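PDB 5XSW: chitinase from Thermococcus chitonophagus, which probably cleaves internal glycosidic bonds of chitin through its catalytic domain and is seen here with a bound chito-sugar. Local coordinates for residues I392-L397 and S448-F453. Sequence-based numbering, arbitrary orientation.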
loop_
_atom_site.group_PDB
_atom_site.type_symbol
_atom_site.label_atom_id
_atom_site.label_comp_id
_atom_site.label_asym_id
_atom_site.label_seq_id
_atom_site.Cartn_x
_atom_site.Cartn_y
_atom_site.Cartn_z
ATOM N N ILE A 392 -12.883 22.337 -26.907
ATOM C CA ILE A 392 -13.380 21.741 -25.681
ATOM C C ILE A 392 -13.925 20.376 -26.000
ATOM O O ILE A 392 -14.677 20.219 -26.944
ATOM C CB ILE A 392 -14.515 22.564 -25.046
ATOM C CG1 ILE A 392 -14.058 23.987 -24.763
ATOM C CG2 ILE A 392 -14.985 21.913 -23.765
ATOM C CD1 ILE A 392 -12.710 24.070 -24.096
ATOM N N TYR A 393 -13.548 19.383 -25.217
ATOM C CA TYR A 393 -14.011 18.043 -25.528
ATOM C C TYR A 393 -15.552 17.905 -25.515
ATOM O O TYR A 393 -16.222 18.409 -24.635
ATOM C CB TYR A 393 -13.416 17.038 -24.537
ATOM C CG TYR A 393 -13.845 15.648 -24.773
ATOM C CD1 TYR A 393 -13.288 14.912 -25.795
ATOM C CD2 TYR A 393 -14.814 15.060 -23.969
ATOM C CE1 TYR A 393 -13.696 13.567 -26.048
ATOM C CE2 TYR A 393 -15.224 13.745 -24.198
ATOM C CZ TYR A 393 -14.620 13.002 -25.224
ATOM O OH TYR A 393 -15.012 11.696 -25.423
ATOM N N ASP A 394 -16.075 17.138 -26.463
ATOM C CA ASP A 394 -17.502 16.751 -26.437
ATOM C C ASP A 394 -17.656 15.410 -27.137
ATOM O O ASP A 394 -16.766 15.001 -27.893
ATOM C CB ASP A 394 -18.336 17.859 -27.109
ATOM C CG ASP A 394 -19.842 17.804 -26.746
ATOM O OD1 ASP A 394 -20.310 16.908 -26.001
ATOM O OD2 ASP A 394 -20.545 18.727 -27.219
ATOM N N ALA A 395 -18.734 14.685 -26.871
ATOM C CA ALA A 395 -18.905 13.367 -27.446
ATOM C C ALA A 395 -20.384 13.077 -27.426
ATOM O O ALA A 395 -21.051 13.467 -26.481
ATOM C CB ALA A 395 -18.140 12.268 -26.616
ATOM N N ASN A 396 -20.882 12.356 -28.428
ATOM C CA ASN A 396 -22.227 11.763 -28.347
ATOM C C ASN A 396 -22.245 10.566 -27.439
ATOM O O ASN A 396 -21.454 9.627 -27.601
ATOM C CB ASN A 396 -22.686 11.324 -29.751
ATOM C CG ASN A 396 -22.711 12.463 -30.731
ATOM O OD1 ASN A 396 -22.742 13.623 -30.359
ATOM N ND2 ASN A 396 -22.701 12.131 -32.003
ATOM N N LEU A 397 -23.153 10.547 -26.485
ATOM C CA LEU A 397 -23.345 9.364 -25.663
ATOM C C LEU A 397 -24.714 8.783 -25.985
ATOM O O LEU A 397 -25.705 9.514 -25.916
ATOM C CB LEU A 397 -23.281 9.709 -24.167
ATOM C CG LEU A 397 -22.112 10.583 -23.700
ATOM C CD1 LEU A 397 -22.226 10.927 -22.208
ATOM C CD2 LEU A 397 -20.818 9.771 -23.981
ATOM N N SER A 448 -25.300 14.823 -24.985
ATOM C CA SER A 448 -23.997 15.425 -25.120
ATOM C C SER A 448 -23.169 15.186 -23.840
ATOM O O SER A 448 -23.667 15.423 -22.731
ATOM C CB SER A 448 -24.100 16.910 -25.339
ATOM O OG SER A 448 -22.832 17.534 -25.135
ATOM N N TYR A 449 -21.913 14.752 -24.001
ATOM C CA TYR A 449 -21.031 14.625 -22.826
ATOM C C TYR A 449 -20.863 16.011 -22.177
ATOM O O TYR A 449 -21.150 16.220 -21.005
ATOM C CB TYR A 449 -19.680 14.047 -23.234
ATOM C CG TYR A 449 -18.711 14.099 -22.065
ATOM C CD1 TYR A 449 -18.708 13.107 -21.115
ATOM C CD2 TYR A 449 -17.816 15.139 -21.944
ATOM C CE1 TYR A 449 -17.768 13.122 -20.014
ATOM C CE2 TYR A 449 -16.876 15.193 -20.852
ATOM C CZ TYR A 449 -16.875 14.177 -19.930
ATOM O OH TYR A 449 -15.960 14.239 -18.907
ATOM N N ARG A 450 -20.452 16.973 -22.979
ATOM C CA ARG A 450 -20.192 18.312 -22.459
ATOM C C ARG A 450 -21.433 18.940 -21.755
ATOM O O ARG A 450 -21.341 19.447 -20.624
ATOM C CB ARG A 450 -19.726 19.231 -23.606
ATOM C CG ARG A 450 -19.451 20.642 -23.077
ATOM C CD ARG A 450 -18.980 21.582 -24.150
ATOM N NE ARG A 450 -19.201 22.962 -23.737
ATOM C CZ ARG A 450 -18.792 24.025 -24.442
ATOM N NH1 ARG A 450 -18.091 23.876 -25.573
ATOM N NH2 ARG A 450 -19.064 25.240 -23.999
ATOM N N TYR A 451 -22.597 18.866 -22.412
ATOM C CA TYR A 451 -23.781 19.615 -21.935
ATOM C C TYR A 451 -24.663 18.828 -20.985
ATOM O O TYR A 451 -25.282 19.400 -20.080
ATOM C CB TYR A 451 -24.593 20.115 -23.155
ATOM C CG TYR A 451 -23.836 21.151 -23.958
ATOM C CD1 TYR A 451 -23.728 22.456 -23.520
ATOM C CD2 TYR A 451 -23.142 20.779 -25.095
ATOM C CE1 TYR A 451 -22.998 23.392 -24.245
ATOM C CE2 TYR A 451 -22.412 21.702 -25.822
ATOM C CZ TYR A 451 -22.341 22.995 -25.392
ATOM O OH TYR A 451 -21.605 23.891 -26.145
ATOM N N ASP A 452 -24.743 17.508 -21.175
ATOM C CA ASP A 452 -25.713 16.713 -20.440
ATOM C C ASP A 452 -25.168 15.779 -19.363
ATOM O O ASP A 452 -25.918 15.334 -18.493
ATOM C CB ASP A 452 -26.500 15.838 -21.419
ATOM C CG ASP A 452 -27.270 16.655 -22.431
ATOM O OD1 ASP A 452 -27.961 17.619 -22.007
ATOM O OD2 ASP A 452 -27.165 16.343 -23.627
ATOM N N PHE A 453 -23.917 15.339 -19.476
ATOM C CA PHE A 453 -23.573 14.196 -18.623
ATOM C C PHE A 453 -23.528 14.523 -17.107
ATOM O O PHE A 453 -23.849 13.664 -16.278
ATOM C CB PHE A 453 -22.222 13.528 -19.088
ATOM C CG PHE A 453 -21.993 12.177 -18.431
ATOM C CD1 PHE A 453 -22.859 11.136 -18.663
ATOM C CD2 PHE A 453 -20.909 11.968 -17.564
ATOM C CE1 PHE A 453 -22.697 9.879 -18.026
ATOM C CE2 PHE A 453 -20.710 10.741 -16.935
ATOM C CZ PHE A 453 -21.598 9.687 -17.156
HETATM O O HOH W 1 -17.109 21.579 -27.205
#
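Three donors converge on D394 OD1 at the start of helix 449-461. S448 OG donates to D394 OD1 at 2.7 Å, on the syn lone pair, while R450 N reaches D394 OD1 from above the carboxylate plane at 3.0 Å; A395 N supplies a third, bent bond (135°) from the anti side, tilted out of the plane. With CG anti to the backbone N (chi1 -161°), D394 brings its carboxylate to the N-terminal end of the helix, facing the N-H groups there, where negative charge probably suits the helix dipole. Replacing D394 by alanine removes the carboxylate, and R450 N, A395 N and the S448 hydroxyl are likely to lose their shared acceptor. Serine fits the N-cap because S448 OG, besides donating to D394, accepts from Y451 N at 3.0 Å. Y449 N binds A395 O at 2.9 Å. On the apolar side, the edge of Y393 meets the face of Y449 in an offset T-shaped pair, planes 73° apart, while Y449 OH bonds to A189 O in helix 186-199. L397 puts its CD1 branch against F453 CD1 at 3.6 Å. R450 runs out extended, one water linking its NH1 to I392 O, and its NH2 bonds to Q161. D452 OD2, one residue beyond N3, also accepts from S448 N at 2.8 Å, completing an N-capped helix that directly follows a short two-stranded antiparallel ladder (396-397 with 447-448).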